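Local atomic coordinates of putative NAD dependent dehydrogenase (PDB entry 6NOR), a protein that binds NAD and probably acts as an oxidoreductase in the biosynthesis of the antibiotic gentamicin. Residues Ile215-Ala220 with Lys356-Ala361; Gly193-Leu198 with Ala346-Ala351; Val170-Arg175 with Leu261-Ile266. All coordinates share one frame; numbering follows the deposited sequence.

Contact 1: Ile215-Ala220 with Lys356-Ala361; sequences IRAVTA and KVEMNA
Val-218 and Val-357 sit opposite each other where the last residues of the chain run antiparallel to 215-220. They are a hydrogen-bonded pair. Val-357 N gives its proton to Val-218 O at 2.9 Å in an almost straight bond, 178° at the hydrogen, and Val-218 N returns one to Val-357 O at 3.0 Å. A third backbone bond, Met-359 N to Arg-216 O, is 2.7 Å long, with the donor lying 30° off the carbonyl plane. Between these bonds Ala-217 and Glu-358 form a non-hydrogen-bonded pair, and Ala-217 CA makes a CA-H...O contact with Val-357 O. Along its other edge 215-220 has a classic beta bulge, Arg-216 and Ala-217 together facing Glu-240 of strand 234-241.

The apolar part is mostly Met-359. Its CG stands beside its own backbone N (chi1 -48°), and bends at the next two torsions fold the thioether back over 215-220. CG then meets Ile-215 CG2 at 3.7 Å, while SD reaches Val-218 CG2 at 3.9 Å. Helix 334-353 closes over this group, with Ala-346 on Met-359 and Arg-349 on Val-357.

Lys-356 contributes its aliphatic part: CD rests on Ala-217 CB at 3.8 Å and CG lies near Thr-219 OG1, before the chain leads away. Its backbone also hydrogen-bonds to a second subunit, whose Thr-219 packs on Thr-219 of this chain. Glu-358 bends about its CB-CG bond so that its carboxylate comes toward Ala-217 CB, but Arg-216 NH1 stays 6.0 Å from Glu-358 OE1, so their opposite charges do not meet.

Backbone hydrogen bonds set the register, and apolar packing, chiefly Met-359 toward the helix and the Lys-356 chain on Ala-217, adds to the hold; any help from the charges is probably weak.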
ATOM      1  N   ILE A 215      15.254  29.942   6.148  1.00 22.26           N
ATOM      2  CA  ILE A 215      14.645  29.471   7.374  1.00 22.36           C
ATOM      3  C   ILE A 215      14.568  30.593   8.401  1.00 27.62           C
ATOM      4  O   ILE A 215      15.572  31.188   8.743  1.00 34.95           O
ATOM      5  CB  ILE A 215      15.431  28.299   7.945  1.00 22.36           C
ATOM      6  CG1 ILE A 215      15.323  27.121   6.982  1.00 22.60           C
ATOM      7  CG2 ILE A 215      14.960  27.971   9.363  1.00 22.55           C
ATOM      8  CD1 ILE A 215      15.971  25.864   7.451  1.00 23.01           C
ATOM      9  N   ARG A 216      13.372  30.878   8.893  1.00 28.09           N
ATOM     10  CA  ARG A 216      13.189  31.971   9.840  1.00 27.08           C
ATOM     11  C   ARG A 216      13.363  31.533  11.295  1.00 25.26           C
ATOM     12  O   ARG A 216      14.027  32.206  12.065  1.00 29.01           O
ATOM     13  CB  ARG A 216      11.815  32.608   9.649  1.00 32.09           C
ATOM     14  CG  ARG A 216      11.566  33.824  10.538  1.00 44.23           C
ATOM     15  CD  ARG A 216      10.158  34.390  10.365  1.00 53.37           C
ATOM     16  NE  ARG A 216       9.904  34.828   8.997  1.00 62.71           N
ATOM     17  CZ  ARG A 216      10.386  35.949   8.471  1.00 67.68           C
ATOM     18  NH1 ARG A 216      11.154  36.753   9.200  1.00 69.74           N
ATOM     19  NH2 ARG A 216      10.105  36.267   7.214  1.00 69.92           N
ATOM     20  N   ALA A 217      12.771  30.414  11.684  1.00 19.45           N
ATOM     21  CA  ALA A 217      12.925  29.934  13.058  1.00 21.00           C
ATOM     22  C   ALA A 217      12.921  28.403  13.167  1.00 20.86           C
ATOM     23  O   ALA A 217      12.540  27.709  12.241  1.00 24.70           O
ATOM     24  CB  ALA A 217      11.844  30.522  13.936  1.00 18.15           C
ATOM     25  N   VAL A 218      13.347  27.895  14.314  1.00 18.12           N
ATOM     26  CA  VAL A 218      13.457  26.475  14.557  1.00 18.14           C
ATOM     27  C   VAL A 218      12.991  26.168  15.972  1.00 23.93           C
ATOM     28  O   VAL A 218      13.241  26.939  16.896  1.00 27.70           O
ATOM     29  CB  VAL A 218      14.914  25.977  14.364  1.00 20.70           C
ATOM     30  CG1 VAL A 218      15.043  24.535  14.727  1.00 21.68           C
ATOM     31  CG2 VAL A 218      15.361  26.157  12.922  1.00 23.48           C
ATOM     32  N   THR A 219      12.283  25.054  16.133  1.00 22.56           N
ATOM     33  CA  THR A 219      11.948  24.516  17.444  1.00 21.61           C
ATOM     34  C   THR A 219      12.302  23.036  17.439  1.00 18.36           C
ATOM     35  O   THR A 219      12.134  22.371  16.439  1.00 26.07           O
ATOM     36  CB  THR A 219      10.455  24.707  17.773  1.00 28.41           C
ATOM     37  OG1 THR A 219      10.020  26.000  17.328  1.00 36.04           O
ATOM     38  CG2 THR A 219      10.210  24.576  19.254  1.00 28.26           C
ATOM     39  N   ALA A 220      12.800  22.508  18.542  1.00 18.42           N
ATOM     40  CA  ALA A 220      13.237  21.121  18.543  1.00 18.41           C
ATOM     41  C   ALA A 220      13.094  20.453  19.894  1.00 19.41           C
ATOM     42  O   ALA A 220      13.143  21.094  20.921  1.00 19.35           O
ATOM     43  CB  ALA A 220      14.693  21.009  18.072  1.00 18.32           C
ATOM     44  N   LYS A 356      11.706  28.584  21.101  1.00 20.13           N
ATOM     45  CA  LYS A 356      11.898  28.793  19.684  1.00 22.53           C
ATOM     46  C   LYS A 356      13.173  29.618  19.481  1.00 26.18           C
ATOM     47  O   LYS A 356      13.411  30.562  20.220  1.00 30.31           O
ATOM     48  CB  LYS A 356      10.683  29.497  19.090  1.00 18.50           C
ATOM     49  CG  LYS A 356      10.765  29.754  17.604  1.00 39.15           C
ATOM     50  CD  LYS A 356       9.806  30.861  17.180  1.00 43.23           C
ATOM     51  CE  LYS A 356       8.386  30.363  17.076  1.00 52.73           C
ATOM     52  NZ  LYS A 356       7.411  31.495  17.111  1.00 62.89           N
ATOM     53  N   VAL A 357      13.986  29.258  18.490  1.00 25.29           N
ATOM     54  CA  VAL A 357      15.221  29.989  18.191  1.00 18.26           C
ATOM     55  C   VAL A 357      15.081  30.689  16.839  1.00 25.30           C
ATOM     56  O   VAL A 357      14.871  30.047  15.815  1.00 25.75           O
ATOM     57  CB  VAL A 357      16.461  29.034  18.215  1.00 18.23           C
ATOM     58  CG1 VAL A 357      17.712  29.707  17.680  1.00 20.81           C
ATOM     59  CG2 VAL A 357      16.718  28.508  19.638  1.00 18.31           C
ATOM     60  N   GLU A 358      15.157  32.015  16.849  1.00 31.09           N
ATOM     61  CA  GLU A 358      15.112  32.821  15.630  1.00 30.29           C
ATOM     62  C   GLU A 358      16.396  32.684  14.842  1.00 31.74           C
ATOM     63  O   GLU A 358      17.470  32.800  15.400  1.00 28.20           O
ATOM     64  CB  GLU A 358      14.879  34.293  15.963  1.00 39.63           C
ATOM     65  CG  GLU A 358      13.601  34.561  16.732  1.00 50.93           C
ATOM     66  CD  GLU A 358      12.361  34.380  15.876  1.00 62.84           C
ATOM     67  OE1 GLU A 358      12.405  34.752  14.683  1.00 72.19           O
ATOM     68  OE2 GLU A 358      11.351  33.857  16.395  1.00 64.63           O
ATOM     69  N   MET A 359      16.289  32.417  13.549  1.00 38.90           N
ATOM     70  CA  MET A 359      17.465  32.372  12.692  1.00 46.70           C
ATOM     71  C   MET A 359      17.765  33.763  12.193  1.00 55.52           C
ATOM     72  O   MET A 359      16.959  34.677  12.330  1.00 57.89           O
ATOM     73  CB  MET A 359      17.271  31.446  11.494  1.00 45.79           C
ATOM     74  CG  MET A 359      16.707  30.104  11.847  1.00 47.31           C
ATOM     75  SD  MET A 359      17.980  28.956  12.324  1.00 44.74           S
ATOM     76  CE  MET A 359      18.733  28.640  10.737  1.00 28.43           C
ATOM     77  N   ASN A 360      18.928  33.909  11.589  1.00 66.34           N
ATOM     78  CA  ASN A 360      19.308  35.178  11.009  1.00 76.95           C
ATOM     79  C   ASN A 360      20.354  34.920   9.930  1.00 85.27           C
ATOM     80  O   ASN A 360      20.452  35.657   8.948  1.00 89.16           O
ATOM     81  CB  ASN A 360      19.832  36.128  12.095  1.00 76.64           C
ATOM     82  N   ALA A 361      21.102  33.835  10.103  1.00 86.14           N
ATOM     83  CA  ALA A 361      22.251  33.538   9.254  1.00 86.04           C
ATOM     84  C   ALA A 361      21.851  33.140   7.835  1.00 84.71           C
ATOM     85  O   ALA A 361      22.694  33.094   6.932  1.00 82.60           O
ATOM     86  CB  ALA A 361      23.092  32.446   9.889  1.00 88.69           C
TER

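Contact 2: Gly193-Leu198 with Ala346-Ala351; sequences GALTDL and AAYRSA
The single helical turn 194-197, with Gly-193 as its N-cap, comes no closer to 346-351 of helix 334-353 than 8.3 Å, Leu-195 CA to Tyr-348 CA, so side chains must bridge the distance. Tyr-348 does most of it, stretching its ring along Leu-195 to put the phenol oxygen at the start of the turn. There Thr-196 OG1 donates a hydrogen bond to Tyr-348 OH at 2.7 Å. The threonine oxygen lies at the ring's edge, in its plane; chi1 of -58° holds it beside its own backbone N, on the side where the phenol arrives. Leu-195 slides past the ring in the opposite direction. Its CD2 makes a CH-pi contact 4.2 Å from the Tyr-348 centroid, and its CB lies 3.8 Å from Tyr-348 CZ. Further on, Leu-195 CD2 meets Ala-347 CB at 4.2 Å.

Tyr-348 OH also hydrogen-bonds to Glu-232 OE2, the oxygen that takes Leu-195 N. Gripped by Thr-196 and Glu-232, with a methyl over one face, the phenol has its polar end satisfied and its ring rotation restricted. This probably helps fix the turn, whose Thr-196 side chain comes within about 7 Å of the bound NAD.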
ATOM      1  N   GLY A 193      23.796  13.235  17.989  1.00 18.17           N
ATOM      2  CA  GLY A 193      23.218  11.944  17.683  1.00 18.17           C
ATOM      3  C   GLY A 193      22.365  11.955  16.437  1.00 18.11           C
ATOM      4  O   GLY A 193      22.750  12.529  15.429  1.00 18.04           O
ATOM      5  N   ALA A 194      21.183  11.355  16.541  1.00 18.13           N
ATOM      6  CA  ALA A 194      20.255  11.205  15.420  1.00 18.08           C
ATOM      7  C   ALA A 194      19.976  12.505  14.706  1.00 18.04           C
ATOM      8  O   ALA A 194      19.777  12.526  13.501  1.00 20.63           O
ATOM      9  CB  ALA A 194      18.932  10.596  15.901  1.00 18.14           C
ATOM     10  N   LEU A 195      19.939  13.596  15.449  1.00 18.08           N
ATOM     11  CA  LEU A 195      19.658  14.894  14.852  1.00 20.62           C
ATOM     12  C   LEU A 195      20.788  15.334  13.938  1.00 23.53           C
ATOM     13  O   LEU A 195      20.571  16.014  12.948  1.00 26.97           O
ATOM     14  CB  LEU A 195      19.426  15.940  15.935  1.00 25.88           C
ATOM     15  CG  LEU A 195      18.516  17.100  15.586  1.00 30.23           C
ATOM     16  CD1 LEU A 195      17.256  16.567  14.943  1.00 32.53           C
ATOM     17  CD2 LEU A 195      18.195  17.877  16.850  1.00 29.26           C
ATOM     18  N   THR A 196      22.005  14.927  14.253  1.00 17.98           N
ATOM     19  CA  THR A 196      23.115  15.227  13.376  1.00 17.93           C
ATOM     20  C   THR A 196      23.218  14.197  12.262  1.00 17.88           C
ATOM     21  O   THR A 196      23.438  14.526  11.111  1.00 20.76           O
ATOM     22  CB  THR A 196      24.442  15.257  14.158  1.00 19.72           C
ATOM     23  OG1 THR A 196      24.337  16.225  15.193  1.00 24.13           O
ATOM     24  CG2 THR A 196      25.624  15.603  13.242  1.00 17.92           C
ATOM     25  N   ASP A 197      23.086  12.936  12.633  1.00 17.90           N
ATOM     26  CA  ASP A 197      23.338  11.817  11.728  1.00 17.86           C
ATOM     27  C   ASP A 197      22.233  11.716  10.670  1.00 20.92           C
ATOM     28  O   ASP A 197      22.516  11.583   9.499  1.00 21.88           O
ATOM     29  CB  ASP A 197      23.450  10.530  12.545  1.00 17.90           C
ATOM     30  CG  ASP A 197      23.706   9.300  11.697  1.00 29.84           C
ATOM     31  OD1 ASP A 197      24.485   9.378  10.730  1.00 35.72           O
ATOM     32  OD2 ASP A 197      23.118   8.239  12.000  1.00 30.07           O
ATOM     33  N   LEU A 198      20.975  11.786  11.104  1.00 17.85           N
ATOM     34  CA  LEU A 198      19.825  11.632  10.219  1.00 17.82           C
ATOM     35  C   LEU A 198      19.210  12.986   9.916  1.00 17.81           C
ATOM     36  O   LEU A 198      18.689  13.221   8.832  1.00 17.77           O
ATOM     37  CB  LEU A 198      18.766  10.712  10.838  1.00 17.87           C
ATOM     38  CG  LEU A 198      19.256   9.333  11.269  1.00 17.88           C
ATOM     39  CD1 LEU A 198      18.137   8.550  11.900  1.00 17.94           C
ATOM     40  CD2 LEU A 198      19.835   8.553  10.112  1.00 17.82           C
ATOM     41  N   ALA A 346      20.894  25.576  15.522  1.00 20.54           N
ATOM     42  CA  ALA A 346      19.730  26.243  16.084  1.00 19.41           C
ATOM     43  C   ALA A 346      18.807  25.243  16.769  1.00 21.33           C
ATOM     44  O   ALA A 346      18.315  25.498  17.856  1.00 25.40           O
ATOM     45  CB  ALA A 346      18.982  27.004  15.017  1.00 18.02           C
ATOM     46  N   ALA A 347      18.604  24.094  16.134  1.00 21.79           N
ATOM     47  CA  ALA A 347      17.763  23.059  16.691  1.00 18.14           C
ATOM     48  C   ALA A 347      18.285  22.544  18.034  1.00 18.21           C
ATOM     49  O   ALA A 347      17.521  22.387  18.970  1.00 19.86           O
ATOM     50  CB  ALA A 347      17.620  21.914  15.700  1.00 18.77           C
ATOM     51  N   TYR A 348      19.582  22.300  18.133  1.00 18.19           N
ATOM     52  CA  TYR A 348      20.177  21.857  19.393  1.00 23.92           C
ATOM     53  C   TYR A 348      20.041  22.913  20.503  1.00 18.31           C
ATOM     54  O   TYR A 348      19.843  22.591  21.670  1.00 25.08           O
ATOM     55  CB  TYR A 348      21.660  21.501  19.198  1.00 18.22           C
ATOM     56  CG  TYR A 348      21.894  20.099  18.676  1.00 23.64           C
ATOM     57  CD1 TYR A 348      21.490  18.979  19.408  1.00 18.45           C
ATOM     58  CD2 TYR A 348      22.520  19.887  17.448  1.00 18.12           C
ATOM     59  CE1 TYR A 348      21.716  17.698  18.929  1.00 18.22           C
ATOM     60  CE2 TYR A 348      22.757  18.612  16.970  1.00 18.10           C
ATOM     61  CZ  TYR A 348      22.358  17.526  17.705  1.00 22.55           C
ATOM     62  OH  TYR A 348      22.585  16.264  17.216  1.00 23.49           O
ATOM     63  N   ARG A 349      20.146  24.177  20.141  1.00 18.28           N
ATOM     64  CA  ARG A 349      19.916  25.224  21.124  1.00 27.07           C
ATOM     65  C   ARG A 349      18.472  25.232  21.606  1.00 26.81           C
ATOM     66  O   ARG A 349      18.224  25.301  22.800  1.00 22.08           O
ATOM     67  CB  ARG A 349      20.289  26.585  20.554  1.00 32.05           C
ATOM     68  CG  ARG A 349      21.779  26.830  20.605  1.00 39.07           C
ATOM     69  CD  ARG A 349      22.123  28.071  19.842  1.00 45.27           C
ATOM     70  NE  ARG A 349      21.273  29.178  20.259  1.00 52.11           N
ATOM     71  CZ  ARG A 349      21.051  30.250  19.513  1.00 46.74           C
ATOM     72  NH1 ARG A 349      21.616  30.336  18.308  1.00 42.23           N
ATOM     73  NH2 ARG A 349      20.267  31.223  19.965  1.00 43.83           N
ATOM     74  N   SER A 350      17.532  25.148  20.665  1.00 23.74           N
ATOM     75  CA  SER A 350      16.109  25.089  20.985  1.00 18.43           C
ATOM     76  C   SER A 350      15.765  23.927  21.890  1.00 18.51           C
ATOM     77  O   SER A 350      14.970  24.065  22.804  1.00 22.30           O
ATOM     78  CB  SER A 350      15.286  24.999  19.702  1.00 19.78           C
ATOM     79  OG  SER A 350      13.918  24.791  19.987  1.00 23.46           O
ATOM     80  N   ALA A 351      16.364  22.774  21.643  1.00 22.92           N
ATOM     81  CA  ALA A 351      16.063  21.614  22.468  1.00 23.09           C
ATOM     82  C   ALA A 351      16.627  21.815  23.870  1.00 21.84           C
ATOM     83  O   ALA A 351      16.061  21.359  24.849  1.00 22.28           O
ATOM     84  CB  ALA A 351      16.626  20.328  21.837  1.00 20.47           C
TER

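Contact 3: Val170-Arg175 with Leu261-Ile266; sequences VRVAFR and LTVEVI
The Phe-174 ring has Leu-261 over one face: CD1 makes a CH-pi contact 4.1 Å from the Phe-174 centroid, 28° off the normal, and CD2 stands over the same face, also offset from the centre. Phe-174 CG is anti to its backbone N (chi1 -168°), which turns the ring to meet the leucine across the strands. The other flat group, the Arg-171 guanidinium, has Arg-175 NH2 at its edge, in plane; both arginines are salt-bridged to Asp-250 OD2, so this is a shared carboxylate. Glu-264 crosses Arg-171 with its carboxylate plane turned 69° from the guanidinium. Its OE2 lies 3.8 Å from Arg-171 CB, while the charged atoms stay apart, Arg-171 NH1 to Glu-264 OE2 being 4.8 Å. Glu-264 pairs instead with Arg-175 of the second subunit.

The two strands are regular and antiparallel. Arg-171 and Glu-264 exchange two backbone bonds, as do Ala-173 and Thr-262. A water adds a bridge, donating to Arg-171 O at 3.0 Å and meeting Thr-262 OG1 at 2.7 Å.

Val-170 CG2 touches Val-265 CG2 at 3.8 Å on the Phe-174 face, and Val-172 CG1 lies alongside Leu-261 CD1. Helix 199-209 packs on Val-172 through Ala-202 and Cys-206, and on Val-263 and Val-265 through Met-209. The side chain of Phe-174 is about 7 Å from the bound NAD. One face packed against helix 199-209, the other joined to a second subunit through Glu-264: this is the open mixed sheet of the GFO/IDH/MocA C-terminal domain.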
ATOM      1  N   VAL A 170       5.802  20.683   4.814  1.00 18.02           N
ATOM      2  CA  VAL A 170       6.696  19.678   4.311  1.00 17.95           C
ATOM      3  C   VAL A 170       7.106  18.834   5.505  1.00 20.40           C
ATOM      4  O   VAL A 170       7.224  19.341   6.617  1.00 19.11           O
ATOM      5  CB  VAL A 170       7.902  20.276   3.587  1.00 17.87           C
ATOM      6  CG1 VAL A 170       8.731  21.156   4.520  1.00 19.21           C
ATOM      7  CG2 VAL A 170       8.761  19.168   3.000  1.00 17.81           C
ATOM      8  N   ARG A 171       7.260  17.537   5.281  1.00 17.97           N
ATOM      9  CA  ARG A 171       7.621  16.636   6.342  1.00 18.00           C
ATOM     10  C   ARG A 171       8.596  15.581   5.836  1.00 17.94           C
ATOM     11  O   ARG A 171       8.369  14.973   4.820  1.00 17.90           O
ATOM     12  CB  ARG A 171       6.383  15.968   6.926  1.00 18.10           C
ATOM     13  CG  ARG A 171       6.704  14.805   7.836  1.00 18.13           C
ATOM     14  CD  ARG A 171       5.638  14.574   8.907  1.00 18.25           C
ATOM     15  NE  ARG A 171       6.158  13.737   9.993  1.00 19.53           N
ATOM     16  CZ  ARG A 171       6.167  12.411   9.957  1.00 19.07           C
ATOM     17  NH1 ARG A 171       5.683  11.770   8.893  1.00 18.26           N
ATOM     18  NH2 ARG A 171       6.649  11.730  10.975  1.00 18.33           N
ATOM     19  N   VAL A 172       9.685  15.395   6.562  1.00 17.92           N
ATOM     20  CA  VAL A 172      10.618  14.332   6.287  1.00 17.87           C
ATOM     21  C   VAL A 172      10.801  13.481   7.524  1.00 17.93           C
ATOM     22  O   VAL A 172      11.143  13.984   8.575  1.00 17.96           O
ATOM     23  CB  VAL A 172      11.993  14.845   5.858  1.00 17.80           C
ATOM     24  CG1 VAL A 172      12.863  13.674   5.521  1.00 17.76           C
ATOM     25  CG2 VAL A 172      11.872  15.777   4.671  1.00 17.76           C
ATOM     26  N   ALA A 173      10.555  12.187   7.385  1.00 17.93           N
ATOM     27  CA  ALA A 173      10.745  11.250   8.466  1.00 17.98           C
ATOM     28  C   ALA A 173      11.882  10.312   8.141  1.00 17.92           C
ATOM     29  O   ALA A 173      11.948   9.760   7.049  1.00 18.01           O
ATOM     30  CB  ALA A 173       9.452  10.470   8.731  1.00 18.06           C
ATOM     31  N   PHE A 174      12.802  10.143   9.072  1.00 17.94           N
ATOM     32  CA  PHE A 174      13.948   9.293   8.781  1.00 18.32           C
ATOM     33  C   PHE A 174      14.280   8.452  10.012  1.00 17.94           C
ATOM     34  O   PHE A 174      14.663   8.959  11.055  1.00 17.99           O
ATOM     35  CB  PHE A 174      15.126  10.148   8.271  1.00 17.83           C
ATOM     36  CG  PHE A 174      16.267   9.353   7.660  1.00 17.77           C
ATOM     37  CD1 PHE A 174      16.241   7.978   7.611  1.00 17.77           C
ATOM     38  CD2 PHE A 174      17.264   9.995   6.973  1.00 17.72           C
ATOM     39  CE1 PHE A 174      17.251   7.265   7.028  1.00 17.72           C
ATOM     40  CE2 PHE A 174      18.284   9.284   6.360  1.00 19.60           C
ATOM     41  CZ  PHE A 174      18.276   7.910   6.392  1.00 17.68           C
ATOM     42  N   ARG A 175      14.082   7.148   9.872  1.00 17.95           N
ATOM     43  CA  ARG A 175      14.166   6.238  11.000  1.00 21.23           C
ATOM     44  C   ARG A 175      14.982   4.998  10.725  1.00 19.55           C
ATOM     45  O   ARG A 175      14.849   4.366   9.686  1.00 19.29           O
ATOM     46  CB  ARG A 175      12.777   5.827  11.445  1.00 22.63           C
ATOM     47  CG  ARG A 175      12.007   6.980  12.052  1.00 30.40           C
ATOM     48  CD  ARG A 175      10.551   6.683  12.042  1.00 32.85           C
ATOM     49  NE  ARG A 175       9.762   7.791  12.548  1.00 34.48           N
ATOM     50  CZ  ARG A 175       8.494   7.970  12.222  1.00 35.63           C
ATOM     51  NH1 ARG A 175       7.917   7.122  11.389  1.00 31.24           N
ATOM     52  NH2 ARG A 175       7.815   8.987  12.720  1.00 42.73           N
ATOM     53  N   LEU A 261      12.431   6.103   5.145  1.00 17.77           N
ATOM     54  CA  LEU A 261      12.699   7.470   4.723  1.00 17.74           C
ATOM     55  C   LEU A 261      11.587   7.965   3.811  1.00 17.74           C
ATOM     56  O   LEU A 261      11.403   7.464   2.713  1.00 17.70           O
ATOM     57  CB  LEU A 261      14.087   7.577   4.039  1.00 17.67           C
ATOM     58  CG  LEU A 261      14.510   8.960   3.518  1.00 17.64           C
ATOM     59  CD1 LEU A 261      14.281  10.073   4.541  1.00 17.68           C
ATOM     60  CD2 LEU A 261      15.968   8.995   2.985  1.00 17.58           C
ATOM     61  N   THR A 262      10.852   8.964   4.276  1.00 17.78           N
ATOM     62  CA  THR A 262       9.741   9.519   3.509  1.00 17.79           C
ATOM     63  C   THR A 262       9.737  11.059   3.449  1.00 17.79           C
ATOM     64  O   THR A 262      10.205  11.758   4.350  1.00 17.81           O
ATOM     65  CB  THR A 262       8.374   9.071   4.075  1.00 26.59           C
ATOM     66  OG1 THR A 262       8.200   9.635   5.373  1.00 28.92           O
ATOM     67  CG2 THR A 262       8.252   7.528   4.176  1.00 17.89           C
ATOM     68  N   VAL A 263       9.171  11.564   2.366  1.00 17.77           N
ATOM     69  CA  VAL A 263       9.054  12.979   2.121  1.00 17.76           C
ATOM     70  C   VAL A 263       7.619  13.303   1.756  1.00 18.43           C
ATOM     71  O   VAL A 263       7.010  12.613   0.953  1.00 17.80           O
ATOM     72  CB  VAL A 263       9.975  13.443   0.984  1.00 21.45           C
ATOM     73  CG1 VAL A 263       9.803  14.927   0.769  1.00 23.05           C
ATOM     74  CG2 VAL A 263      11.431  13.127   1.303  1.00 22.57           C
ATOM     75  N   GLU A 264       7.089  14.359   2.351  1.00 21.67           N
ATOM     76  CA  GLU A 264       5.718  14.779   2.121  1.00 24.17           C
ATOM     77  C   GLU A 264       5.672  16.289   1.959  1.00 17.91           C
ATOM     78  O   GLU A 264       6.196  17.024   2.777  1.00 17.92           O
ATOM     79  CB  GLU A 264       4.853  14.323   3.286  1.00 29.66           C
ATOM     80  CG  GLU A 264       3.375  14.561   3.183  1.00 38.83           C
ATOM     81  CD  GLU A 264       2.657  14.124   4.472  1.00 54.44           C
ATOM     82  OE1 GLU A 264       1.489  13.681   4.399  1.00 67.90           O
ATOM     83  OE2 GLU A 264       3.271  14.212   5.565  1.00 54.32           O
ATOM     84  N   VAL A 265       5.077  16.742   0.872  1.00 17.90           N
ATOM     85  CA  VAL A 265       4.841  18.156   0.649  1.00 17.90           C
ATOM     86  C   VAL A 265       3.360  18.401   0.421  1.00 17.97           C
ATOM     87  O   VAL A 265       2.744  17.746  -0.418  1.00 18.32           O
ATOM     88  CB  VAL A 265       5.635  18.668  -0.555  1.00 21.68           C
ATOM     89  CG1 VAL A 265       5.317  20.138  -0.821  1.00 17.83           C
ATOM     90  CG2 VAL A 265       7.131  18.474  -0.337  1.00 17.76           C
ATOM     91  N   ILE A 266       2.782  19.332   1.170  1.00 20.68           N
ATOM     92  CA  ILE A 266       1.350  19.625   1.070  1.00 18.12           C
ATOM     93  C   ILE A 266       1.037  21.095   0.753  1.00 18.13           C
ATOM     94  O   ILE A 266       1.433  22.002   1.482  1.00 18.13           O
ATOM     95  CB  ILE A 266       0.637  19.242   2.366  1.00 23.21           C
ATOM     96  CG1 ILE A 266       1.071  17.846   2.809  1.00 21.58           C
ATOM     97  CG2 ILE A 266      -0.905  19.296   2.214  1.00 18.33           C
ATOM     98  CD1 ILE A 266       0.407  17.405   4.097  1.00 18.33           C
TER
HETATM   99  O   HOH W   1       7.294  12.190   5.300  1.00 24.46           O

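From the N terminus the six segments come in the order 170-175, 193-198, 215-220, 261-266, 346-351, 356-361. Contact 3 closes the first loop, from 170-175 to 261-266; contact 2 starts within it and closes at 346-351; contact 1 starts later still and ends at the C terminus. Every pair therefore crosses and none nests. Contacts 1 and 3 belong to the same mixed sheet, one at the edge strand 357-358 and the other near the opposite edge, and both touch the second subunit. Contact 2 joins helices beside that sheet: Ser-350 OG probably hydrogen-bonds to Ala-220 N of contact 1, and Leu-198 packs on Phe-174 of contact 3.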